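Local coordinates for lipase (Streptomyces rimosus, PDB 5MAL), which hydrolyses triacylglycerols and p-nitrophenyl and naphthyl esters, preferring acyl chains of medium length, at residues Thr2-Leu7 with Leu37-His42; Lys63-Val68 with Tyr124-Ser129. All coordinates share one frame; numbering follows the deposited sequence.

Interaction 1. Residues Thr2-Leu7 with Leu37-His42; sequences TDYVAL and LWAASH
The ring of Y4, on strand 3-8, meets the indole of W38, near the end of helix 34-40, through the CD2-CE2 side of the phenol and the CE3 corner of the indole. The tight part is the approach of CD2 of Y4 to CE3 of W38, at 3.6 Å; CE2 of Y4 is 3.9 Å from that same CE3. A39 adds a looser touch, its CB coming to the edge of the Y4 ring at 4.5 Å from CD2. The two six-membered rings have centroids 5.0 Å apart and planes inclined by 61°, a geometry that is neither a stack nor a T-shape. Both side chains leave their backbones with CG anti to N (chi1 171° for Y4, -165° for W38), and each CB points at the opposite segment.

Toward solvent, the chain turns out through exposed A40 and S41 and folds H42 over the indole, with ND1 3.3 Å above the W38 plane. The same ND1 donates to W38 O over 2.8 Å, so W38 O accepts two bonds, this one and that of S41 N, one from each face of its carbonyl plane.

The polar ends are satisfied by neighbours: Y4 OH by S76 of strand 74-78, W38 NE1 by T234 O. L230 of helix 219-232 touches both rings, and F47 of strand 46-49 meets Y4, so the contact joins helix 34-40 to the parallel sheet beside the C-terminal helix.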
# COMPACT_ATOMS: atom_id res chain seq x y z
N THR A 2 -1.04 -17.56 13.88
CA THR A 2 -2.46 -17.91 13.87
C THR A 2 -3.26 -17.08 12.90
O THR A 2 -2.94 -17.06 11.72
CB THR A 2 -3.13 -17.85 15.25
OG1 THR A 2 -2.48 -16.87 16.07
CG2 THR A 2 -3.15 -19.23 15.89
N ASP A 3 -4.36 -16.48 13.37
CA ASP A 3 -5.34 -15.93 12.45
C ASP A 3 -4.91 -14.56 12.00
O ASP A 3 -4.98 -13.60 12.75
CB ASP A 3 -6.73 -15.87 13.08
CG ASP A 3 -7.31 -17.24 13.31
OD1 ASP A 3 -7.83 -17.82 12.34
OD2 ASP A 3 -7.23 -17.73 14.44
N TYR A 4 -4.46 -14.52 10.76
CA TYR A 4 -3.92 -13.32 10.14
C TYR A 4 -4.87 -12.91 9.03
O TYR A 4 -5.12 -13.69 8.10
CB TYR A 4 -2.52 -13.62 9.61
CG TYR A 4 -1.88 -12.56 8.74
CD1 TYR A 4 -2.15 -11.20 8.93
CD2 TYR A 4 -1.00 -12.91 7.71
CE1 TYR A 4 -1.54 -10.22 8.13
CE2 TYR A 4 -0.41 -11.95 6.91
CZ TYR A 4 -0.68 -10.61 7.12
OH TYR A 4 -0.09 -9.66 6.33
N VAL A 5 -5.44 -11.72 9.13
CA VAL A 5 -6.18 -11.18 7.99
C VAL A 5 -5.38 -10.08 7.34
O VAL A 5 -4.99 -9.11 7.99
CB VAL A 5 -7.54 -10.63 8.38
CG1 VAL A 5 -8.25 -10.10 7.13
CG2 VAL A 5 -8.38 -11.71 9.08
N ALA A 6 -5.15 -10.22 6.04
CA ALA A 6 -4.41 -9.21 5.30
C ALA A 6 -5.36 -8.47 4.36
O ALA A 6 -5.83 -9.02 3.37
CB ALA A 6 -3.27 -9.83 4.54
N LEU A 7 -5.61 -7.22 4.70
CA LEU A 7 -6.52 -6.34 3.98
C LEU A 7 -5.78 -5.38 3.10
O LEU A 7 -4.57 -5.19 3.25
CB LEU A 7 -7.34 -5.50 4.96
CG LEU A 7 -8.00 -6.22 6.11
CD1 LEU A 7 -8.43 -5.16 7.08
CD2 LEU A 7 -9.18 -7.01 5.57
N LEU A 37 4.14 -13.77 1.98
CA LEU A 37 5.47 -14.11 2.49
C LEU A 37 5.46 -14.26 4.01
O LEU A 37 6.13 -15.15 4.57
CB LEU A 37 6.49 -13.05 2.09
CG LEU A 37 6.80 -12.95 0.59
CD1 LEU A 37 7.76 -11.80 0.36
CD2 LEU A 37 7.39 -14.25 0.07
N TRP A 38 4.74 -13.38 4.69
CA TRP A 38 4.64 -13.47 6.12
C TRP A 38 3.97 -14.78 6.51
O TRP A 38 4.47 -15.51 7.36
CB TRP A 38 3.85 -12.29 6.69
CG TRP A 38 4.01 -12.12 8.16
CD1 TRP A 38 4.91 -11.32 8.81
CD2 TRP A 38 3.25 -12.77 9.17
NE1 TRP A 38 4.75 -11.43 10.17
CE2 TRP A 38 3.74 -12.32 10.42
CE3 TRP A 38 2.21 -13.70 9.16
CZ2 TRP A 38 3.21 -12.76 11.63
CZ3 TRP A 38 1.69 -14.14 10.37
CH2 TRP A 38 2.20 -13.66 11.59
N ALA A 39 2.85 -15.10 5.88
CA ALA A 39 2.12 -16.30 6.27
C ALA A 39 2.98 -17.53 6.01
O ALA A 39 3.05 -18.45 6.83
CB ALA A 39 0.78 -16.39 5.52
N ALA A 40 3.70 -17.52 4.88
CA ALA A 40 4.50 -18.67 4.48
C ALA A 40 5.72 -18.88 5.37
O ALA A 40 6.35 -19.94 5.34
CB ALA A 40 4.94 -18.52 3.04
N SER A 41 6.06 -17.87 6.18
CA SER A 41 7.26 -17.94 7.01
C SER A 41 6.92 -17.91 8.50
O SER A 41 7.81 -17.82 9.34
CB SER A 41 8.21 -16.79 6.68
OG SER A 41 7.60 -15.52 6.88
N HIS A 42 5.63 -17.98 8.81
CA HIS A 42 5.20 -18.11 10.20
C HIS A 42 4.31 -19.32 10.32
O HIS A 42 3.17 -19.33 9.86
CB HIS A 42 4.48 -16.85 10.67
CG HIS A 42 5.40 -15.68 10.85
ND1 HIS A 42 5.79 -14.87 9.80
CD2 HIS A 42 6.03 -15.20 11.94
CE1 HIS A 42 6.60 -13.94 10.25
NE2 HIS A 42 6.75 -14.10 11.55

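Interaction 2. Residues Lys63-Val68 with Tyr124-Ser129; sequences KQLTPV and YDAIDS
L65 and A126 make the closest approach between the loop that follows helix 57-64 and the last turns of helix 98-130. The evidence for direct contact is wholly apolar. CD1 of L65 lies 3.5 Å from CB of A126, while its other methyl, CD2, comes more loosely to CG1 of I127, at 4.4 Å. The two branches of one leucine are thus divided between successive residues of the helix. The first torsion of L65 (chi1 -64°) sets CG anti to its carbonyl carbon and beside its backbone N, and carries the branched end out to the helix. CB of A126 faces the loop. I127, whose CB is directed neither at the loop nor from it, is met at CG1. V68 has its CB turned to the helix too, but CG1 of V68 stays 4.8 Å from CA of I127, and V68 makes no direct contact within 4.5 Å. In all, 147 Å² is buried, both sides summed.

Hydrogen bonding lies within each segment, and none crosses between them. On the loop side, V68 N donates to L65 O over 2.8 Å and closes a type I beta turn from L65 to V68, which brings L65 and V68 together on the side nearest the helix. On the other side, D128 N bonds to Y124 O over 2.8 Å and S129 N to D125 O over 3.0 Å, the regular i to i+4 pattern that continues the helix past the contact.

Strand 3-8 lies next to both partners: L65 and I127 each touch L7, and V68 touches V5. I127 also packs on V136 of strand 135-139, so helix 98-130 and the loop after helix 57-64 sit side by side against the same parallel sheet.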
# COMPACT_ATOMS: atom_id res chain seq x y z
N LYS A 63 -16.12 -5.82 0.90
CA LYS A 63 -15.67 -7.08 0.35
C LYS A 63 -14.60 -7.78 1.18
O LYS A 63 -14.37 -8.98 0.99
CB LYS A 63 -15.13 -6.89 -1.08
CG LYS A 63 -16.19 -6.59 -2.15
CD LYS A 63 -15.59 -6.62 -3.56
CE LYS A 63 -14.47 -5.60 -3.71
NZ LYS A 63 -14.62 -4.70 -4.90
N GLN A 64 -13.93 -7.05 2.07
CA GLN A 64 -12.68 -7.56 2.66
C GLN A 64 -12.69 -7.90 4.15
O GLN A 64 -11.82 -8.63 4.62
CB GLN A 64 -11.55 -6.55 2.43
CG GLN A 64 -11.29 -6.21 0.97
CD GLN A 64 -9.98 -5.47 0.82
OE1 GLN A 64 -9.22 -5.36 1.78
NE2 GLN A 64 -9.71 -4.97 -0.39
N LEU A 65 -13.64 -7.35 4.90
CA LEU A 65 -13.59 -7.54 6.34
C LEU A 65 -14.24 -8.83 6.81
O LEU A 65 -14.22 -9.15 8.00
CB LEU A 65 -14.23 -6.35 7.05
CG LEU A 65 -13.53 -5.01 6.86
CD1 LEU A 65 -14.36 -3.90 7.45
CD2 LEU A 65 -12.13 -5.02 7.47
N THR A 66 -14.80 -9.60 5.88
CA THR A 66 -15.53 -10.81 6.22
C THR A 66 -14.82 -11.75 7.23
O THR A 66 -15.43 -12.19 8.20
CB THR A 66 -15.91 -11.60 4.95
OG1 THR A 66 -16.75 -10.77 4.14
CG2 THR A 66 -16.64 -12.88 5.30
N PRO A 67 -13.52 -12.04 7.02
CA PRO A 67 -12.86 -12.94 7.97
C PRO A 67 -12.28 -12.26 9.21
O PRO A 67 -11.59 -12.91 10.01
CB PRO A 67 -11.72 -13.55 7.13
CG PRO A 67 -11.35 -12.45 6.20
CD PRO A 67 -12.63 -11.69 5.89
N VAL A 68 -12.54 -10.97 9.37
CA VAL A 68 -12.05 -10.25 10.54
C VAL A 68 -13.05 -10.43 11.67
O VAL A 68 -14.20 -10.02 11.55
CB VAL A 68 -11.87 -8.76 10.25
CG1 VAL A 68 -11.43 -8.02 11.50
CG2 VAL A 68 -10.86 -8.58 9.12
N TYR A 124 -10.94 1.60 10.19
CA TYR A 124 -10.25 1.26 11.43
C TYR A 124 -11.27 1.00 12.55
O TYR A 124 -11.04 0.16 13.41
CB TYR A 124 -9.27 2.36 11.85
CG TYR A 124 -8.12 2.62 10.90
CD1 TYR A 124 -7.91 1.83 9.77
CD2 TYR A 124 -7.24 3.67 11.14
CE1 TYR A 124 -6.84 2.10 8.89
CE2 TYR A 124 -6.20 3.94 10.30
CZ TYR A 124 -5.99 3.17 9.19
OH TYR A 124 -4.94 3.50 8.38
N ASP A 125 -12.38 1.74 12.52
CA ASP A 125 -13.47 1.49 13.47
C ASP A 125 -14.00 0.07 13.32
O ASP A 125 -14.34 -0.59 14.31
CB ASP A 125 -14.64 2.46 13.24
CG ASP A 125 -14.39 3.83 13.80
OD1 ASP A 125 -13.45 4.01 14.61
OD2 ASP A 125 -15.15 4.74 13.42
N ALA A 126 -14.11 -0.38 12.08
CA ALA A 126 -14.59 -1.72 11.82
C ALA A 126 -13.61 -2.73 12.42
O ALA A 126 -14.01 -3.68 13.09
CB ALA A 126 -14.79 -1.94 10.36
N ILE A 127 -12.33 -2.51 12.19
CA ILE A 127 -11.31 -3.39 12.78
C ILE A 127 -11.36 -3.35 14.30
O ILE A 127 -11.27 -4.39 14.97
CB ILE A 127 -9.91 -3.01 12.27
CG1 ILE A 127 -9.80 -3.34 10.79
CG2 ILE A 127 -8.85 -3.75 13.06
CD1 ILE A 127 -8.65 -2.65 10.07
N ASP A 128 -11.51 -2.15 14.86
CA ASP A 128 -11.65 -1.98 16.31
C ASP A 128 -12.73 -2.87 16.89
O ASP A 128 -12.54 -3.53 17.91
CB ASP A 128 -11.99 -0.53 16.66
CG ASP A 128 -10.81 0.40 16.60
OD1 ASP A 128 -9.66 -0.06 16.77
OD2 ASP A 128 -11.04 1.62 16.40
N SER A 129 -13.87 -2.85 16.21
CA SER A 129 -15.06 -3.54 16.68
C SER A 129 -14.95 -5.05 16.50
O SER A 129 -15.21 -5.81 17.43
CB SER A 129 -16.30 -3.02 15.95
OG SER A 129 -17.44 -3.79 16.27

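Interaction 1 closes before interaction 2 opens, so the two follow each other in series along the chain, and their centres are 16 Å apart. Strand 3-8 joins them. Its Y4 faces helix 34-40, while V5 and L7 point to the other face of the parallel sheet, where the 65-68 turn lies and L7 also touches I127 of helix 98-130. CG1 of V5 is 3.6 Å from CG2 of V68, and CD1 of L7 is 3.7 Å from CD2 of L65. Helices thus flank the sheet on both faces, the three-layer alpha/beta/alpha plan of SGNH hydrolases. Both contacts lie away from the annotated catalytic residues.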